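Local coordinates for protein CRISPR-associated endonuclease Cas1 (Thermotoga maritima, PDB 4XTK) that probably acts as a manganese- or magnesium-dependent endonuclease on double-stranded DNA in CRISPR adaptive immunity, working as a homodimer that joins with Cas2, at residues E[170-173]-E[174-177]; E[117-120]-E[121-124]. All blocks are in the same frame, centred on the assembly; numbering follows the deposited sequence.

Contact 1. Residues E[170-173]-E[174-177]; sequences VSDE and RFRI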
ATOM      1  N   VAL E 170       8.839   1.192 -42.413  1.00 55.64           N
ATOM      2  CA  VAL E 170       8.349   2.565 -42.420  1.00 53.99           C
ATOM      3  C   VAL E 170       8.601   3.245 -43.761  1.00 61.79           C
ATOM      4  O   VAL E 170       9.744   3.416 -44.177  1.00 59.53           O
ATOM      5  CB  VAL E 170       8.999   3.395 -41.309  1.00 49.61           C
ATOM      6  CG1 VAL E 170       8.542   4.837 -41.407  1.00 49.84           C
ATOM      7  CG2 VAL E 170       8.657   2.816 -39.961  1.00 47.83           C
ATOM      8  N   SER E 171       7.523   3.633 -44.431  1.00 65.64           N
ATOM      9  CA  SER E 171       7.615   4.223 -45.760  1.00 78.34           C
ATOM     10  C   SER E 171       8.195   5.638 -45.743  1.00 70.51           C
ATOM     11  O   SER E 171       9.156   5.931 -46.460  1.00 71.54           O
ATOM     12  CB  SER E 171       6.235   4.229 -46.413  1.00 93.33           C
ATOM     13  OG  SER E 171       5.576   2.996 -46.182  1.00100.39           O
ATOM     14  N   ASP E 172       7.608   6.513 -44.933  1.00 61.86           N
ATOM     15  CA  ASP E 172       8.074   7.892 -44.840  1.00 59.87           C
ATOM     16  C   ASP E 172       9.286   7.979 -43.917  1.00 58.25           C
ATOM     17  O   ASP E 172       9.190   7.672 -42.728  1.00 52.75           O
ATOM     18  CB  ASP E 172       6.953   8.801 -44.337  1.00 64.78           C
ATOM     19  CG  ASP E 172       7.217  10.265 -44.617  1.00 77.22           C
ATOM     20  OD1 ASP E 172       8.369  10.613 -44.951  1.00 84.92           O
ATOM     21  OD2 ASP E 172       6.271  11.072 -44.493  1.00 82.83           O
ATOM     22  N   GLU E 173      10.421   8.418 -44.451  1.00 58.98           N
ATOM     23  CA  GLU E 173      11.649   8.383 -43.668  1.00 70.56           C
ATOM     24  C   GLU E 173      11.682   9.472 -42.599  1.00 69.84           C
ATOM     25  O   GLU E 173      12.445   9.367 -41.639  1.00 67.14           O
ATOM     26  CB  GLU E 173      12.885   8.472 -44.569  1.00 79.60           C
ATOM     27  CG  GLU E 173      12.692   9.193 -45.885  1.00 91.69           C
ATOM     28  CD  GLU E 173      13.961   9.199 -46.726  1.00102.89           C
ATOM     29  OE1 GLU E 173      13.993   8.490 -47.756  1.00103.77           O
ATOM     30  OE2 GLU E 173      14.923   9.910 -46.361  1.00106.75           O
ATOM     31  N   ARG E 174      10.840  10.496 -42.743  1.00 63.72           N
ATOM     32  CA  ARG E 174      10.668  11.475 -41.672  1.00 62.17           C
ATOM     33  C   ARG E 174      10.194  10.782 -40.397  1.00 57.89           C
ATOM     34  O   ARG E 174      10.382  11.287 -39.293  1.00 61.26           O
ATOM     35  CB  ARG E 174       9.665  12.562 -42.065  1.00 67.77           C
ATOM     36  CG  ARG E 174      10.119  13.492 -43.172  1.00 69.33           C
ATOM     37  CD  ARG E 174       9.010  14.467 -43.530  1.00 82.05           C
ATOM     38  NE  ARG E 174       7.761  13.769 -43.834  1.00 88.18           N
ATOM     39  CZ  ARG E 174       6.651  14.362 -44.266  1.00 79.91           C
ATOM     40  NH1 ARG E 174       6.628  15.675 -44.458  1.00 79.54           N
ATOM     41  NH2 ARG E 174       5.567  13.640 -44.513  1.00 72.53           N
ATOM     42  N   PHE E 175       9.525   9.650 -40.585  1.00 54.63           N
ATOM     43  CA  PHE E 175       8.974   8.845 -39.502  1.00 58.10           C
ATOM     44  C   PHE E 175       9.779   7.606 -39.108  1.00 55.07           C
ATOM     45  O   PHE E 175       9.303   6.794 -38.323  1.00 56.13           O
ATOM     46  CB  PHE E 175       7.540   8.456 -39.855  1.00 62.31           C
ATOM     47  CG  PHE E 175       6.593   9.606 -39.768  1.00 61.11           C
ATOM     48  CD1 PHE E 175       6.410  10.451 -40.850  1.00 52.44           C
ATOM     49  CD2 PHE E 175       5.922   9.876 -38.586  1.00 56.85           C
ATOM     50  CE1 PHE E 175       5.558  11.528 -40.765  1.00 53.90           C
ATOM     51  CE2 PHE E 175       5.065  10.952 -38.492  1.00 58.71           C
ATOM     52  CZ  PHE E 175       4.883  11.778 -39.581  1.00 60.16           C
ATOM     53  N   ARG E 176      10.959   7.418 -39.687  1.00 56.44           N
ATOM     54  CA  ARG E 176      11.823   6.312 -39.266  1.00 58.85           C
ATOM     55  C   ARG E 176      12.435   6.570 -37.890  1.00 50.11           C
ATOM     56  O   ARG E 176      12.732   7.711 -37.529  1.00 50.84           O
ATOM     57  CB  ARG E 176      12.933   6.054 -40.295  1.00 55.04           C
ATOM     58  CG  ARG E 176      12.395   5.611 -41.639  1.00 52.35           C
ATOM     59  CD  ARG E 176      13.456   5.038 -42.544  1.00 64.37           C
ATOM     60  NE  ARG E 176      12.841   4.363 -43.684  1.00 74.95           N
ATOM     61  CZ  ARG E 176      13.401   3.363 -44.354  1.00 83.29           C
ATOM     62  NH1 ARG E 176      14.598   2.911 -44.000  1.00 89.97           N
ATOM     63  NH2 ARG E 176      12.759   2.809 -45.372  1.00 80.91           N
ATOM     64  N   ILE E 177      12.608   5.498 -37.123  1.00 45.53           N
ATOM     65  CA  ILE E 177      13.189   5.586 -35.789  1.00 48.86           C
ATOM     66  C   ILE E 177      14.650   6.006 -35.854  1.00 43.57           C
ATOM     67  O   ILE E 177      15.144   6.692 -34.959  1.00 45.00           O
ATOM     68  CB  ILE E 177      13.088   4.244 -35.047  1.00 50.16           C
ATOM     69  CG1 ILE E 177      11.643   3.735 -35.074  1.00 43.36           C
ATOM     70  CG2 ILE E 177      13.618   4.367 -33.620  1.00 39.14           C
ATOM     71  CD1 ILE E 177      11.499   2.286 -34.666  1.00 44.90           C
TER
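The carboxylate of Asp172 lies against the guanidinium of Arg174, two residues further on, where the chain enters a short 3-10 turn. This salt bridge is shortest at OD2 of Asp172, which takes NH2 of Arg174 at 2.7 Å through its syn lone pair and at the edge of the guanidinium; the two planes are 31° apart. Arg174 NE adds two weaker bonds, at 3.2 Å to OD2 and 3.4 Å to OD1 of Asp172. The arginine reaches back because its chain folds about the CG-CD bond (chi3 -53°). OD1 of Asp172 also receives the backbone N of Arg174 in a weak bond of 3.3 Å, closing an Asx turn, so one carboxylate engages both the main chain and the side chain of the same residue. The turn itself is carried by i to i+3 backbone bonds: Phe175 N to Asp172 O, and Arg176 N to Glu173 O at 3.1 Å. Phe175 presents its ring edge to the Asp172 carboxylate, while Phe188 meets the ring and Val251 of helix 230-252 touches the side chain. Arg174 NH2 has a second acidic partner in Glu258, so this arginine links the turn to a residue beyond that helix. Val170 is buried against Phe247 and Leu248; its CG1 stands anti to the backbone N (chi1 176°), which sets it over the carbonyl of Phe175. Val170 and Phe175 thus seat this loop, which leads from helix 148-166 to helix 188-208, on helix 230-252. The Arg176 chain passes beside Val170 and over Glu173, its CG 3.5 Å from Glu173 CA. At the far end of Arg176, NE and NH2 share a single acceptor, the carbonyl O of Val170, each in a weak bond of 3.3 Å.

Contact 2. Residues E[117-120]-E[121-124]; sequences SFQN and MVDF
Residues 117-120 and 121-124 are successive turns of helix 103-127, tied by four regular i to i+4 backbone bonds from N of Met121, Val122, Asp123 and Phe124 to O of Ser117, Phe118, Gln119 and Asn120, all between 2.9 and 3.0 Å. On the exposed face, Gln119 and Asp123 make the same i to i+4 step with their side chains. NE2 of Gln119 donates to OD1 of Asp123 at 3.0 Å; the acceptor lies near the amide plane, but the donor comes from above the carboxylate, and the two flat groups are 60° apart. A bend at chi2 (52°) turns the Gln119 amide along the helix, toward Asp123. On a buried face, Phe118 and Met121 lie side by side and point the same way. CE of Met121 touches CD1 of Phe118 at 3.4 Å, brought there by the bend at chi3 (-105°), and it approaches the ring obliquely. Asn120 and Ser117 look elsewhere for their polar partners: Asn120 ND2 binds the carbonyl of Leu237, and Ser117 OG that of Ile113 a turn earlier. Ser117 also packs on Glu236 and lies close to Glu155, both probable manganese ligands, so this turn probably borders the metal site. Phe118 touches both helix 136-144, at Tyr138 and Ala142, and helix 148-166, at Ala158. Met121 meets Tyr162 of helix 148-166, and Phe124 touches both that helix and helix 230-252, against Ile166 and Leu248.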
ATOM      1  N   SER E 117      10.859 -11.543 -24.103  1.00 45.48           N
ATOM      2  CA  SER E 117      11.027 -10.299 -24.855  1.00 49.90           C
ATOM      3  C   SER E 117      11.646 -10.545 -26.229  1.00 58.09           C
ATOM      4  O   SER E 117      11.218  -9.967 -27.229  1.00 48.19           O
ATOM      5  CB  SER E 117      11.895  -9.307 -24.077  1.00 46.18           C
ATOM      6  OG  SER E 117      11.165  -8.701 -23.027  1.00 49.96           O
ATOM      7  N   PHE E 118      12.657 -11.406 -26.267  1.00 53.02           N
ATOM      8  CA  PHE E 118      13.343 -11.703 -27.515  1.00 50.57           C
ATOM      9  C   PHE E 118      12.432 -12.453 -28.470  1.00 49.81           C
ATOM     10  O   PHE E 118      12.403 -12.166 -29.664  1.00 51.13           O
ATOM     11  CB  PHE E 118      14.620 -12.518 -27.265  1.00 53.33           C
ATOM     12  CG  PHE E 118      15.770 -11.708 -26.735  1.00 60.56           C
ATOM     13  CD1 PHE E 118      15.602 -10.383 -26.380  1.00 62.00           C
ATOM     14  CD2 PHE E 118      17.023 -12.269 -26.606  1.00 63.80           C
ATOM     15  CE1 PHE E 118      16.659  -9.637 -25.892  1.00 56.89           C
ATOM     16  CE2 PHE E 118      18.082 -11.526 -26.119  1.00 62.36           C
ATOM     17  CZ  PHE E 118      17.896 -10.209 -25.764  1.00 54.54           C
ATOM     18  N   GLN E 119      11.685 -13.421 -27.951  1.00 51.00           N
ATOM     19  CA  GLN E 119      10.856 -14.232 -28.828  1.00 56.73           C
ATOM     20  C   GLN E 119       9.691 -13.408 -29.370  1.00 50.67           C
ATOM     21  O   GLN E 119       9.278 -13.589 -30.513  1.00 50.91           O
ATOM     22  CB  GLN E 119      10.349 -15.482 -28.111  1.00 53.76           C
ATOM     23  CG  GLN E 119       9.747 -16.500 -29.070  1.00 72.30           C
ATOM     24  CD  GLN E 119      10.685 -16.837 -30.228  1.00 87.79           C
ATOM     25  OE1 GLN E 119      11.874 -17.098 -30.030  1.00 91.74           O
ATOM     26  NE2 GLN E 119      10.151 -16.814 -31.445  1.00 92.40           N
ATOM     27  N   ASN E 120       9.185 -12.488 -28.558  1.00 48.07           N
ATOM     28  CA  ASN E 120       8.150 -11.576 -29.012  1.00 47.03           C
ATOM     29  C   ASN E 120       8.672 -10.649 -30.100  1.00 51.79           C
ATOM     30  O   ASN E 120       7.974 -10.380 -31.080  1.00 55.32           O
ATOM     31  CB  ASN E 120       7.598 -10.761 -27.849  1.00 44.20           C
ATOM     32  CG  ASN E 120       6.761 -11.595 -26.907  1.00 43.96           C
ATOM     33  OD1 ASN E 120       6.485 -12.770 -27.174  1.00 44.47           O
ATOM     34  ND2 ASN E 120       6.337 -10.991 -25.805  1.00 42.32           N
ATOM     35  N   MET E 121       9.900 -10.167 -29.921  1.00 51.26           N
ATOM     36  CA  MET E 121      10.564  -9.362 -30.940  1.00 49.24           C
ATOM     37  C   MET E 121      10.668 -10.133 -32.256  1.00 52.23           C
ATOM     38  O   MET E 121      10.318  -9.616 -33.318  1.00 54.67           O
ATOM     39  CB  MET E 121      11.959  -8.927 -30.476  1.00 49.95           C
ATOM     40  CG  MET E 121      11.980  -7.721 -29.545  1.00 48.48           C
ATOM     41  SD  MET E 121      13.651  -7.105 -29.216  1.00 49.64           S
ATOM     42  CE  MET E 121      13.961  -7.687 -27.559  1.00 46.08           C
ATOM     43  N   VAL E 122      11.145 -11.370 -32.178  1.00 51.63           N
ATOM     44  CA  VAL E 122      11.330 -12.191 -33.368  1.00 53.42           C
ATOM     45  C   VAL E 122      10.006 -12.490 -34.060  1.00 62.39           C
ATOM     46  O   VAL E 122       9.907 -12.412 -35.287  1.00 70.78           O
ATOM     47  CB  VAL E 122      12.037 -13.518 -33.027  1.00 54.31           C
ATOM     48  CG1 VAL E 122      11.896 -14.514 -34.160  1.00 56.13           C
ATOM     49  CG2 VAL E 122      13.496 -13.265 -32.710  1.00 53.92           C
ATOM     50  N   ASP E 123       8.986 -12.821 -33.273  1.00 64.29           N
ATOM     51  CA  ASP E 123       7.676 -13.135 -33.832  1.00 58.71           C
ATOM     52  C   ASP E 123       7.065 -11.930 -34.552  1.00 51.14           C
ATOM     53  O   ASP E 123       6.477 -12.077 -35.628  1.00 52.45           O
ATOM     54  CB  ASP E 123       6.729 -13.638 -32.741  1.00 67.22           C
ATOM     55  CG  ASP E 123       7.081 -15.035 -32.262  1.00 82.45           C
ATOM     56  OD1 ASP E 123       7.840 -15.732 -32.970  1.00 94.42           O
ATOM     57  OD2 ASP E 123       6.591 -15.441 -31.185  1.00 81.21           O
ATOM     58  N   PHE E 124       7.216 -10.746 -33.967  1.00 49.27           N
ATOM     59  CA  PHE E 124       6.682  -9.540 -34.579  1.00 47.89           C
ATOM     60  C   PHE E 124       7.328  -9.301 -35.943  1.00 63.06           C
ATOM     61  O   PHE E 124       6.644  -8.981 -36.919  1.00 64.25           O
ATOM     62  CB  PHE E 124       6.891  -8.329 -33.665  1.00 45.98           C
ATOM     63  CG  PHE E 124       6.240  -7.072 -34.166  1.00 52.71           C
ATOM     64  CD1 PHE E 124       4.900  -6.826 -33.921  1.00 57.91           C
ATOM     65  CD2 PHE E 124       6.964  -6.140 -34.890  1.00 57.28           C
ATOM     66  CE1 PHE E 124       4.296  -5.674 -34.385  1.00 61.72           C
ATOM     67  CE2 PHE E 124       6.365  -4.985 -35.358  1.00 59.74           C
ATOM     68  CZ  PHE E 124       5.028  -4.753 -35.102  1.00 62.70           C
TER

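How the contacts relate
Contact 2 comes first along the chain, within helix 103-127; contact 1 follows in the loop between helices 148-166 and 188-208. Their centres are 22 Å apart and their nearest atoms about 9 Å, so they do not touch, and both lie on the same side of the chain's centre. What they share is helical surroundings: side chains of each reach helices 148-166 and 230-252, and Leu248 is a neighbour of both. Contact 2 lies beside the probable metal ligands Glu155 and Glu236, which these two helices carry, whereas contact 1 is away from that site. The two helices thus run from the probable nuclease centre to the peripheral turn.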